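Side-chain contacts in 4-hydroxybutyrate CoA-transferase (Porphyromonas gingivalis, PDB 3EH7), which probably transfers coenzyme A between acyl-CoA thioesters and short-chain carboxylates such as acetate and 4-hydroxybutyrate: residues Y60-L65 / Y107-M112; D121-Q126 / K146-S151; G221-A226 / I357-S362. All blocks are in the same frame, centred on the assembly; numbering follows the deposited sequence. Where two conformers were deposited one is given.

Interaction 1 of 3, residues Y60-L65 / Y107-M112; sequences YHMLCL and YEVPSM
Met62 and Val109 reach toward each other tip to tip, and Tyr60 approaches the same valine with its hydroxyl end. Met62, modelled as selenomethionine, runs fully extended beyond CG, which lies anti to the carbonyl carbon (chi1 -63°); this carries CE across a gap of 10.9 Å between Met62 CA and Val109 CA. CE ends 3.7 Å from Val109 CG2 and 4.0 Å from Val109 CG1, touching both branches. Tyr60 comes from the opposite direction to Val109, its CG anti to the backbone N (chi1 -179°), and sets OH 3.9 Å from Val109 CG2. Both methyls of the one valine are thus met by two side chains spaced two residues apart, in a purely van der Waals contact. Beside it, His61 ND1 accepts a nearly straight bond from Leu63 N, 3.0 Å long and in the ring plane, which would favour this rotation of the imidazole. Phe106 and Tyr144 also pack on Met62, and Cys64 is disulfide-bonded to Cys329. The contact joins the end of strand 58-60, which pairs with strand 30-33, to helix 109-114, by way of Val109; Pro110 of this helix in turn packs against helix 295-298.

Interaction 2 of 3, residues D121-Q126 / K146-S151; sequences DVAIVQ and KPAAES
Ala149, Ala123 and Val125 carry most of this contact between a strand and a helix. Ala123 and Ala149 have the closest backbones, CA to CA 5.3 Å. With so little side chain on either partner, the methyl of Ala123 can rest directly on the helix backbone: its CB lies 3.8 Å from Ala149 CA and about equally near Ala149 N and Ala148 O. Ala148 adds its own methyl, CB to Ala123 CB 4.3 Å. Two residues along the strand, Val125 presents both branches to a single methyl, CG2 at 4.1 Å from Ala149 CB and CG1 only slightly farther. Its chi1 of -67° sets CG1 anti to the carbonyl carbon and CG2 between N and C, so that the fork of the side chain straddles Ala149 CB. These small residues let the two axes come within 7.5 Å, running at 132° to one another. No hydrogen bond crosses the interface. Lys146, its CB pointing away from the strand, pairs through NZ with Glu150 OE2 (2.9 Å) one turn later, meeting the carboxylate on its syn side. Val122 and Ile124 turn to the other face of the sheet, where Ile124 packs on Val31, Leu33 and Ile156. Strand 122-127 lies between strands 30-33 and 154-160 in the parallel sheet, and helix 145-151 belongs to the beta-alpha-beta crossover to strand 154-160; the helix also packs against the neighbouring helix 109-114 through Pro147 and Ser151.

Interaction 3 of 3, residues G221-A226 / I357-S362; sequences GAIPDA and IMAIPS
Pro361 supplies the ring of this contact, and Ile223 meets it at the CD corner: Ile223 CD1 lies 3.6 Å from Pro361 CD and 4.2 Å from Pro361 CG, the two side chains crossing obliquely. No aromatic ring or side-chain amide takes part. Ile223 is the only residue of 221-226 that touches the other segment, dividing its two branches between two partners. CG2, set anti to the backbone N by a chi1 of -77°, touches the methyl of Ala359, the last residue of strand 355-359, CG2 to CB 3.8 Å. The other branch is extended at chi2 (165°), which sends CD1 past Ala359, 3.8 Å from its carbonyl O, to the proline. Ile202 of helix 197-208 packs on both Ile223 and Ala359, closing the apolar cluster from a third element. With no hydrogen bond crossing, the contact rests on apolar packing, buried at Ile223 and Ala359, while Pro361 at its border is partly exposed. Ala359 O, which Ile223 CD1 approaches, accepts a hydrogen bond from Ser315 OG, so this carbonyl is satisfied within the apolar packing.

From the N terminus the three contacts follow in series, without nesting or crossing. Interaction 1 closes a long loop, partly unmodelled, between strand 58-60 and helix 109-114; interaction 2 then closes the short excursion from strand 122-127 to helix 145-151. The two touch, Pro110 CB lying 3.8 Å from Pro147 CB, so helices 109-114 and 145-151 pack against each other beside the N-terminal parallel sheet. Interaction 3 closes the longest loop and belongs to the second, mixed sheet; its nearest atoms are about 13 Å from interaction 1 and about 20 Å from interaction 2. The disulfide Cys64-Cys329 links segment 60-65 to the chain between the two segments of interaction 3.

Interaction 1 of 3, residues Y60-L65 / Y107-M112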
loop_
_atom_site.group_PDB
_atom_site.type_symbol
_atom_site.label_atom_id
_atom_site.label_comp_id
_atom_site.label_asym_id
_atom_site.label_seq_id
_atom_site.Cartn_x
_atom_site.Cartn_y
_atom_site.Cartn_z
ATOM N N TYR A 60 -15.606 -13.487 14.969
ATOM C CA TYR A 60 -14.559 -12.806 14.212
ATOM C C TYR A 60 -13.320 -13.663 14.268
ATOM O O TYR A 60 -12.827 -13.947 15.351
ATOM C CB TYR A 60 -14.277 -11.392 14.754
ATOM C CG TYR A 60 -13.210 -10.685 13.957
ATOM C CD1 TYR A 60 -13.505 -10.087 12.748
ATOM C CD2 TYR A 60 -11.897 -10.682 14.380
ATOM C CE1 TYR A 60 -12.519 -9.477 11.994
ATOM C CE2 TYR A 60 -10.915 -10.089 13.639
ATOM C CZ TYR A 60 -11.233 -9.478 12.453
ATOM O OH TYR A 60 -10.242 -8.881 11.722
ATOM N N HIS A 61 -12.817 -14.063 13.098
ATOM C CA HIS A 61 -11.630 -14.907 12.981
ATOM C C HIS A 61 -10.907 -14.574 11.671
ATOM O O HIS A 61 -11.424 -13.834 10.837
ATOM C CB HIS A 61 -12.025 -16.379 12.985
ATOM C CG HIS A 61 -12.823 -16.777 11.782
ATOM N ND1 HIS A 61 -12.246 -16.969 10.545
ATOM C CD2 HIS A 61 -14.151 -16.963 11.613
ATOM C CE1 HIS A 61 -13.184 -17.270 9.667
ATOM N NE2 HIS A 61 -14.350 -17.266 10.289
HETATM N N MSE A 62 -9.704 -15.108 11.497
HETATM C CA MSE A 62 -8.966 -14.890 10.263
HETATM C C MSE A 62 -8.488 -16.200 9.694
HETATM O O MSE A 62 -7.374 -16.293 9.222
HETATM C CB MSE A 62 -7.786 -13.986 10.518
HETATM C CG MSE A 62 -8.204 -12.651 10.966
HETATM SE SE MSE A 62 -6.666 -11.486 11.150
HETATM C CE MSE A 62 -7.614 -10.116 11.972
ATOM N N LEU A 63 -9.343 -17.207 9.760
ATOM C CA LEU A 63 -9.016 -18.537 9.276
ATOM C C LEU A 63 -9.666 -18.768 7.928
ATOM O O LEU A 63 -10.699 -18.161 7.609
ATOM C CB LEU A 63 -9.519 -19.595 10.239
ATOM C CG LEU A 63 -9.046 -19.405 11.676
ATOM C CD1 LEU A 63 -9.889 -20.223 12.633
ATOM C CD2 LEU A 63 -7.529 -19.757 11.783
ATOM N N CYS A 64 -9.046 -19.643 7.144
ATOM C CA CYS A 64 -9.660 -20.187 5.945
ATOM C C CYS A 64 -10.341 -21.489 6.293
ATOM O O CYS A 64 -9.716 -22.548 6.286
ATOM C CB CYS A 64 -8.618 -20.448 4.885
ATOM S SG CYS A 64 -7.677 -18.996 4.503
ATOM N N LEU A 65 -11.628 -21.396 6.604
ATOM C CA LEU A 65 -12.421 -22.562 6.934
ATOM C C LEU A 65 -12.671 -23.320 5.624
ATOM O O LEU A 65 -13.098 -22.721 4.626
ATOM C CB LEU A 65 -13.739 -22.134 7.592
ATOM C CG LEU A 65 -13.648 -21.201 8.806
ATOM C CD1 LEU A 65 -15.035 -21.005 9.401
ATOM C CD2 LEU A 65 -12.682 -21.745 9.844
ATOM N N TYR A 107 -2.108 -5.563 10.099
ATOM C CA TYR A 107 -1.501 -4.645 11.080
ATOM C C TYR A 107 -2.424 -3.538 11.606
ATOM O O TYR A 107 -2.167 -2.984 12.661
ATOM C CB TYR A 107 -0.177 -4.048 10.560
ATOM C CG TYR A 107 -0.360 -2.819 9.718
ATOM C CD1 TYR A 107 -0.608 -2.929 8.368
ATOM C CD2 TYR A 107 -0.337 -1.530 10.288
ATOM C CE1 TYR A 107 -0.783 -1.812 7.572
ATOM C CE2 TYR A 107 -0.527 -0.406 9.495
ATOM C CZ TYR A 107 -0.750 -0.568 8.132
ATOM O OH TYR A 107 -0.942 0.495 7.291
ATOM N N GLU A 108 -3.490 -3.225 10.867
ATOM C CA GLU A 108 -4.447 -2.197 11.226
ATOM C C GLU A 108 -5.583 -2.679 12.125
ATOM O O GLU A 108 -6.321 -1.866 12.692
ATOM C CB GLU A 108 -5.064 -1.577 9.960
ATOM C CG GLU A 108 -4.485 -0.238 9.564
ATOM C CD GLU A 108 -5.290 0.435 8.456
ATOM O OE1 GLU A 108 -5.347 -0.100 7.331
ATOM O OE2 GLU A 108 -5.897 1.501 8.724
ATOM N N VAL A 109 -5.742 -3.990 12.245
ATOM C CA VAL A 109 -6.834 -4.544 13.038
ATOM C C VAL A 109 -6.862 -4.071 14.499
ATOM O O VAL A 109 -7.919 -3.661 14.993
ATOM C CB VAL A 109 -6.827 -6.083 12.945
ATOM C CG1 VAL A 109 -7.764 -6.695 13.955
ATOM C CG2 VAL A 109 -7.182 -6.489 11.498
ATOM N N PRO A 110 -5.717 -4.102 15.206
ATOM C CA PRO A 110 -5.770 -3.683 16.631
ATOM C C PRO A 110 -6.264 -2.251 16.846
ATOM O O PRO A 110 -7.102 -2.014 17.723
ATOM C CB PRO A 110 -4.331 -3.850 17.109
ATOM C CG PRO A 110 -3.760 -4.932 16.147
ATOM C CD PRO A 110 -4.390 -4.632 14.836
ATOM N N SER A 111 -5.801 -1.292 16.042
ATOM C CA SER A 111 -6.305 0.086 16.212
ATOM C C SER A 111 -7.790 0.194 15.859
ATOM O O SER A 111 -8.543 0.933 16.502
ATOM C CB SER A 111 -5.486 1.087 15.412
ATOM O OG SER A 111 -5.520 0.742 14.040
HETATM N N MSE A 112 -8.225 -0.562 14.858
HETATM C CA MSE A 112 -9.629 -0.604 14.481
HETATM C C MSE A 112 -10.468 -1.191 15.621
HETATM O O MSE A 112 -11.623 -0.784 15.845
HETATM C CB MSE A 112 -9.795 -1.415 13.198
HETATM C CG MSE A 112 -11.219 -1.570 12.767
HETATM SE SE MSE A 112 -11.453 -2.450 11.065
HETATM C CE MSE A 112 -10.733 -1.016 9.880
#

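Interaction 2 of 3, residues D121-Q126 / K146-S151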
loop_
_atom_site.group_PDB
_atom_site.type_symbol
_atom_site.label_atom_id
_atom_site.label_comp_id
_atom_site.label_asym_id
_atom_site.label_seq_id
_atom_site.Cartn_x
_atom_site.Cartn_y
_atom_site.Cartn_z
ATOM N N ASP A 121 -17.477 -7.670 21.264
ATOM C CA ASP A 121 -18.167 -7.706 22.513
ATOM C C ASP A 121 -17.519 -8.696 23.482
ATOM O O ASP A 121 -17.536 -8.474 24.696
ATOM C CB ASP A 121 -19.621 -8.090 22.281
ATOM C CG ASP A 121 -20.365 -7.083 21.402
ATOM O OD1 ASP A 121 -20.848 -6.071 21.939
ATOM O OD2 ASP A 121 -20.460 -7.309 20.185
ATOM N N VAL A 122 -16.990 -9.795 22.943
ATOM C CA VAL A 122 -16.455 -10.894 23.731
ATOM C C VAL A 122 -15.147 -11.380 23.108
ATOM O O VAL A 122 -15.069 -11.559 21.892
ATOM C CB VAL A 122 -17.448 -12.043 23.811
ATOM C CG1 VAL A 122 -16.885 -13.193 24.646
ATOM C CG2 VAL A 122 -18.736 -11.564 24.421
ATOM N N ALA A 123 -14.116 -11.535 23.937
ATOM C CA ALA A 123 -12.845 -12.119 23.517
ATOM C C ALA A 123 -12.707 -13.425 24.274
ATOM O O ALA A 123 -12.749 -13.437 25.513
ATOM C CB ALA A 123 -11.668 -11.195 23.854
ATOM N N ILE A 124 -12.586 -14.529 23.547
ATOM C CA ILE A 124 -12.268 -15.805 24.177
ATOM C C ILE A 124 -10.828 -16.101 23.772
ATOM O O ILE A 124 -10.560 -16.442 22.614
ATOM C CB ILE A 124 -13.211 -16.943 23.775
ATOM C CG1 ILE A 124 -14.668 -16.520 23.870
ATOM C CG2 ILE A 124 -13.037 -18.120 24.719
ATOM C CD1 ILE A 124 -15.655 -17.642 23.523
ATOM N N VAL A 125 -9.908 -15.941 24.723
ATOM C CA VAL A 125 -8.515 -16.164 24.441
ATOM C C VAL A 125 -7.943 -17.344 25.229
ATOM O O VAL A 125 -8.196 -17.485 26.423
ATOM C CB VAL A 125 -7.678 -14.868 24.630
ATOM C CG1 VAL A 125 -8.087 -13.853 23.557
ATOM C CG2 VAL A 125 -7.793 -14.299 26.054
ATOM N N GLN A 126 -7.155 -18.169 24.542
ATOM C CA GLN A 126 -6.390 -19.209 25.190
ATOM C C GLN A 126 -5.066 -18.655 25.763
ATOM O O GLN A 126 -4.363 -17.895 25.109
ATOM C CB GLN A 126 -6.150 -20.386 24.256
ATOM C CG GLN A 126 -5.576 -21.552 25.001
ATOM C CD GLN A 126 -5.156 -22.708 24.139
ATOM O OE1 GLN A 126 -4.532 -23.634 24.644
ATOM N NE2 GLN A 126 -5.510 -22.686 22.847
ATOM N N LYS A 146 -4.527 -10.663 21.514
ATOM C CA LYS A 146 -4.188 -9.844 22.675
ATOM C C LYS A 146 -4.902 -8.493 22.652
ATOM O O LYS A 146 -5.563 -8.153 23.637
ATOM C CB LYS A 146 -2.674 -9.689 22.810
ATOM C CG LYS A 146 -2.181 -8.621 23.789
ATOM C CD LYS A 146 -0.693 -8.847 24.072
ATOM C CE LYS A 146 -0.153 -7.985 25.153
ATOM N NZ LYS A 146 -0.091 -6.644 24.712
ATOM N N PRO A 147 -4.787 -7.738 21.536
ATOM C CA PRO A 147 -5.577 -6.518 21.403
ATOM C C PRO A 147 -7.075 -6.736 21.644
ATOM O O PRO A 147 -7.690 -5.912 22.295
ATOM C CB PRO A 147 -5.319 -6.086 19.973
ATOM C CG PRO A 147 -3.957 -6.598 19.661
ATOM C CD PRO A 147 -3.739 -7.811 20.491
ATOM N N ALA A 148 -7.639 -7.849 21.173
ATOM C CA ALA A 148 -9.059 -8.119 21.426
ATOM C C ALA A 148 -9.336 -8.260 22.927
ATOM O O ALA A 148 -10.276 -7.659 23.448
ATOM C CB ALA A 148 -9.532 -9.363 20.665
ATOM N N ALA A 149 -8.525 -9.049 23.612
ATOM C CA ALA A 149 -8.669 -9.246 25.051
ATOM C C ALA A 149 -8.535 -7.910 25.796
ATOM O O ALA A 149 -9.176 -7.706 26.813
ATOM C CB ALA A 149 -7.645 -10.235 25.575
ATOM N N GLU A 150 -7.719 -6.999 25.290
ATOM C CA GLU A 150 -7.507 -5.757 26.003
ATOM C C GLU A 150 -8.609 -4.761 25.768
ATOM O O GLU A 150 -8.664 -3.765 26.454
ATOM C CB GLU A 150 -6.169 -5.127 25.605
ATOM C CG GLU A 150 -4.972 -5.928 26.093
ATOM C CD GLU A 150 -3.669 -5.498 25.444
ATOM O OE1 GLU A 150 -3.685 -4.796 24.381
ATOM O OE2 GLU A 150 -2.630 -5.893 25.987
ATOM N N SER A 151 -9.454 -5.006 24.766
ATOM C CA SER A 151 -10.534 -4.102 24.446
ATOM C C SER A 151 -11.957 -4.614 24.673
ATOM O O SER A 151 -12.853 -3.812 24.773
ATOM C CB SER A 151 -10.413 -3.654 22.990
ATOM O OG SER A 151 -9.470 -2.614 22.910
#

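Interaction 3 of 3, residues G221-A226 / I357-S362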
loop_
_atom_site.group_PDB
_atom_site.type_symbol
_atom_site.label_atom_id
_atom_site.label_comp_id
_atom_site.label_asym_id
_atom_site.label_seq_id
_atom_site.Cartn_x
_atom_site.Cartn_y
_atom_site.Cartn_z
ATOM N N GLY A 221 3.802 -24.518 4.766
ATOM C CA GLY A 221 3.471 -25.192 3.525
ATOM C C GLY A 221 4.743 -25.622 2.815
ATOM O O GLY A 221 5.871 -25.269 3.238
ATOM N N ALA A 222 4.554 -26.389 1.744
ATOM C CA ALA A 222 5.668 -27.037 1.056
ATOM C C ALA A 222 6.679 -26.027 0.499
ATOM O O ALA A 222 7.890 -26.279 0.520
ATOM C CB ALA A 222 5.143 -27.968 -0.047
ATOM N N ILE A 223 6.190 -24.877 0.045
ATOM C CA ILE A 223 7.051 -23.847 -0.604
ATOM C C ILE A 223 8.015 -23.207 0.383
ATOM O O ILE A 223 9.240 -23.225 0.183
ATOM C CB ILE A 223 6.197 -22.821 -1.417
ATOM C CG1 ILE A 223 5.772 -23.462 -2.741
ATOM C CG2 ILE A 223 6.961 -21.530 -1.716
ATOM C CD1 ILE A 223 4.653 -22.718 -3.461
ATOM N N PRO A 224 7.485 -22.645 1.467
ATOM C CA PRO A 224 8.412 -22.076 2.426
ATOM C C PRO A 224 9.339 -23.120 3.057
ATOM O O PRO A 224 10.491 -22.831 3.282
ATOM C CB PRO A 224 7.490 -21.452 3.472
ATOM C CG PRO A 224 6.164 -22.001 3.214
ATOM C CD PRO A 224 6.090 -22.322 1.793
ATOM N N ASP A 225 8.832 -24.322 3.326
ATOM C CA ASP A 225 9.660 -25.399 3.869
ATOM C C ASP A 225 10.782 -25.721 2.891
ATOM O O ASP A 225 11.941 -25.887 3.293
ATOM C CB ASP A 225 8.825 -26.663 4.122
ATOM C CG ASP A 225 7.891 -26.526 5.312
ATOM O OD1 ASP A 225 8.021 -25.546 6.103
ATOM O OD2 ASP A 225 6.997 -27.383 5.448
ATOM N N ALA A 226 10.433 -25.787 1.607
ATOM C CA ALA A 226 11.413 -26.104 0.573
ATOM C C ALA A 226 12.451 -24.999 0.476
ATOM O O ALA A 226 13.636 -25.277 0.246
ATOM C CB ALA A 226 10.735 -26.327 -0.778
ATOM N N ILE A 357 9.015 -11.575 -2.439
ATOM C CA ILE A 357 8.861 -12.646 -3.396
ATOM C C ILE A 357 7.461 -13.210 -3.299
ATOM O O ILE A 357 6.977 -13.526 -2.211
ATOM C CB ILE A 357 9.877 -13.799 -3.105
ATOM C CG1 ILE A 357 11.301 -13.257 -3.173
ATOM C CG2 ILE A 357 9.656 -14.971 -4.074
ATOM C CD1 ILE A 357 12.329 -14.091 -2.446
HETATM N N MSE A 358 6.810 -13.316 -4.441
HETATM C CA MSE A 358 5.569 -14.080 -4.595
HETATM C C MSE A 358 5.999 -15.436 -5.225
HETATM O O MSE A 358 6.334 -15.486 -6.382
HETATM C CB MSE A 358 4.598 -13.340 -5.491
HETATM C CG MSE A 358 4.044 -12.018 -4.868
HETATM SE SE MSE A 358 2.979 -12.465 -3.281
HETATM C CE MSE A 358 2.920 -10.704 -2.498
ATOM N N ALA A 359 6.024 -16.481 -4.408
ATOM C CA ALA A 359 6.493 -17.818 -4.763
ATOM C C ALA A 359 5.281 -18.733 -4.930
ATOM O O ALA A 359 4.512 -18.991 -3.961
ATOM C CB ALA A 359 7.409 -18.358 -3.682
ATOM N N ILE A 360 5.078 -19.184 -6.157
ATOM C CA ILE A 360 3.873 -19.925 -6.501
ATOM C C ILE A 360 4.179 -21.039 -7.495
ATOM O O ILE A 360 5.097 -20.900 -8.313
ATOM C CB ILE A 360 2.794 -19.009 -7.101
ATOM C CG1 ILE A 360 3.373 -18.148 -8.225
ATOM C CG2 ILE A 360 2.218 -18.117 -6.013
ATOM C CD1 ILE A 360 2.326 -17.586 -9.100
ATOM N N PRO A 361 3.419 -22.150 -7.412
ATOM C CA PRO A 361 3.399 -23.134 -8.471
ATOM C C PRO A 361 2.874 -22.446 -9.725
ATOM O O PRO A 361 2.001 -21.583 -9.625
ATOM C CB PRO A 361 2.387 -24.168 -7.979
ATOM C CG PRO A 361 2.173 -23.909 -6.582
ATOM C CD PRO A 361 2.477 -22.491 -6.331
ATOM N N SER A 362 3.397 -22.797 -10.887
ATOM C CA SER A 362 2.970 -22.136 -12.114
ATOM C C SER A 362 1.540 -22.537 -12.501
ATOM O O SER A 362 0.898 -21.861 -13.326
ATOM C CB SER A 362 3.941 -22.413 -13.264
ATOM O OG SER A 362 3.899 -23.766 -13.680
#